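Local coordinates for ruler protein (Pseudomonas aeruginosa, PDB 5CUK) that probably senses needle length as the molecular ruler of a type III secretion system, of which this is the C-terminal FliK-like domain, at residues A[18-23]-A[48-53]. Numbering follows the deposited sequence.
Sequences LDAVQG and VEVQVL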
loop_
_atom_site.group_PDB
_atom_site.type_symbol
_atom_site.label_atom_id
_atom_site.label_comp_id
_atom_site.label_asym_id
_atom_site.label_seq_id
_atom_site.Cartn_x
_atom_site.Cartn_y
_atom_site.Cartn_z
ATOM N N LEU A 18 -1.578 3.637 -5.423
ATOM C CA LEU A 18 -2.708 4.219 -4.714
ATOM C C LEU A 18 -3.994 3.569 -5.177
ATOM O O LEU A 18 -4.808 3.163 -4.364
ATOM C CB LEU A 18 -2.767 5.740 -4.913
ATOM C CG LEU A 18 -1.684 6.590 -4.216
ATOM C CD1 LEU A 18 -1.975 8.074 -4.358
ATOM C CD2 LEU A 18 -1.593 6.266 -2.709
ATOM N N ASP A 19 -4.184 3.483 -6.486
ATOM C CA ASP A 19 -5.314 2.770 -7.043
ATOM C C ASP A 19 -5.414 1.308 -6.511
ATOM O O ASP A 19 -6.482 0.863 -6.085
ATOM C CB ASP A 19 -5.219 2.799 -8.561
ATOM C CG ASP A 19 -6.451 2.236 -9.237
ATOM O OD1 ASP A 19 -7.592 2.581 -8.852
ATOM O OD2 ASP A 19 -6.273 1.444 -10.178
ATOM N N ALA A 20 -4.301 0.577 -6.499
ATOM C CA ALA A 20 -4.308 -0.805 -5.990
ATOM C C ALA A 20 -4.737 -0.896 -4.507
ATOM O O ALA A 20 -5.618 -1.674 -4.164
ATOM C CB ALA A 20 -2.934 -1.434 -6.180
ATOM N N VAL A 21 -4.099 -0.096 -3.656
ATOM C CA VAL A 21 -4.412 -0.051 -2.242
ATOM C C VAL A 21 -5.888 0.232 -2.076
ATOM O O VAL A 21 -6.557 -0.347 -1.219
ATOM C CB VAL A 21 -3.571 1.015 -1.501
ATOM C CG1 VAL A 21 -4.050 1.177 -0.114
ATOM C CG2 VAL A 21 -2.099 0.608 -1.478
ATOM N N GLN A 22 -6.445 1.089 -2.922
ATOM C CA GLN A 22 -7.814 1.390 -2.652
ATOM C C GLN A 22 -8.723 0.226 -3.030
ATOM O O GLN A 22 -9.666 -0.044 -2.296
ATOM C CB GLN A 22 -8.263 2.653 -3.324
ATOM C CG GLN A 22 -9.711 2.920 -2.879
ATOM C CD GLN A 22 -10.222 4.261 -3.314
ATOM O OE1 GLN A 22 -9.989 4.709 -4.457
ATOM N NE2 GLN A 22 -10.968 4.920 -2.401
ATOM N N GLY A 23 -8.453 -0.479 -4.131
ATOM C CA GLY A 23 -9.148 -1.735 -4.395
ATOM C C GLY A 23 -9.127 -2.687 -3.184
ATOM O O GLY A 23 -10.146 -3.259 -2.836
ATOM N N VAL A 48 4.912 -6.098 -7.013
ATOM C CA VAL A 48 4.745 -5.660 -5.657
ATOM C C VAL A 48 3.477 -6.386 -5.078
ATOM O O VAL A 48 2.495 -6.594 -5.792
ATOM C CB VAL A 48 4.626 -4.128 -5.683
ATOM C CG1 VAL A 48 3.455 -3.622 -4.932
ATOM C CG2 VAL A 48 5.893 -3.483 -5.246
ATOM N N GLU A 49 3.518 -6.815 -3.820
ATOM C CA GLU A 49 2.335 -7.357 -3.167
ATOM C C GLU A 49 1.732 -6.320 -2.245
ATOM O O GLU A 49 2.445 -5.741 -1.430
ATOM C CB GLU A 49 2.679 -8.620 -2.371
ATOM C CG GLU A 49 1.451 -9.383 -1.888
ATOM C CD GLU A 49 0.718 -10.123 -3.031
ATOM O OE1 GLU A 49 1.305 -10.296 -4.135
ATOM O OE2 GLU A 49 -0.445 -10.512 -2.811
ATOM N N VAL A 50 0.425 -6.080 -2.363
ATOM C CA VAL A 50 -0.270 -5.196 -1.442
ATOM C C VAL A 50 -1.125 -6.011 -0.480
ATOM O O VAL A 50 -1.910 -6.805 -0.902
ATOM C CB VAL A 50 -1.167 -4.208 -2.181
ATOM C CG1 VAL A 50 -1.879 -3.307 -1.192
ATOM C CG2 VAL A 50 -0.344 -3.383 -3.132
ATOM N N GLN A 51 -0.953 -5.823 0.818
ATOM C CA GLN A 51 -1.810 -6.475 1.809
ATOM C C GLN A 51 -2.416 -5.415 2.707
ATOM O O GLN A 51 -1.709 -4.497 3.133
ATOM C CB GLN A 51 -1.014 -7.501 2.646
ATOM C CG GLN A 51 -1.809 -8.139 3.810
ATOM C CD GLN A 51 -2.653 -9.320 3.342
ATOM O OE1 GLN A 51 -2.130 -10.291 2.802
ATOM N NE2 GLN A 51 -3.961 -9.222 3.517
ATOM N N VAL A 52 -3.719 -5.501 2.972
ATOM C CA VAL A 52 -4.306 -4.593 3.921
ATOM C C VAL A 52 -5.040 -5.443 4.961
ATOM O O VAL A 52 -5.445 -6.573 4.690
ATOM C CB VAL A 52 -5.285 -3.555 3.298
ATOM C CG1 VAL A 52 -4.833 -3.102 1.924
ATOM C CG2 VAL A 52 -6.683 -4.085 3.238
ATOM N N LEU A 53 -5.127 -4.917 6.170
ATOM C CA LEU A 53 -5.822 -5.583 7.255
ATOM C C LEU A 53 -6.573 -4.513 7.975
ATOM O O LEU A 53 -6.022 -3.557 8.515
ATOM C CB LEU A 53 -4.898 -6.313 8.219
ATOM C CG LEU A 53 -5.639 -6.990 9.371
ATOM C CD1 LEU A 53 -6.519 -8.093 8.792
ATOM C CD2 LEU A 53 -4.674 -7.531 10.392
#
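Val21 and Val50 meet through methyl groups, with no flat group between them; a planar side chain of the strand, the Gln51 amide, is carried on the sheet face turned from the helix. Both ends of that amide are hydrogen-bonded. Its NE2 donates to Val52 O (3.3 Å), nearly straight at 171° and in the amide's own plane, although the donor stands 37° above the carbonyl plane of Val52. Its OE1 accepts from Arg37 of strand 35-42, which also forms a salt bridge with Glu49.

On the inner face the contact is purely apolar. The backbones are nearest at Val21 and Val50, whose CA atoms are 6.7 Å apart, and the two side chains cross at about a right angle. One branch of each does the touching: Val21 CG2 lies 3.9 Å from Val50 CG1. With Val50 CG1 anti to the backbone N (chi1 180°), the second methyl, CG2, is directed at Ala20, approaching its CB to 4.4 Å. Val50 thus spans two consecutive helix residues. Val52 also points toward the helix but only skirts Val21, its CG1 being 4.5 Å from Val21 O.

The contact is buried near the centre of the domain, where helix 11-29 packs on one face of the four-stranded mixed sheet. Leu17 and Arg24 also touch Val50, while Arg24 and Ala28 carry the packing on to Val52. Ala20 reaches Val40 of strand 35-42, and Val21 touches both Ile61 of strand 59-65 and Leu84 of helix 77-87, linking the two helices with the sheet.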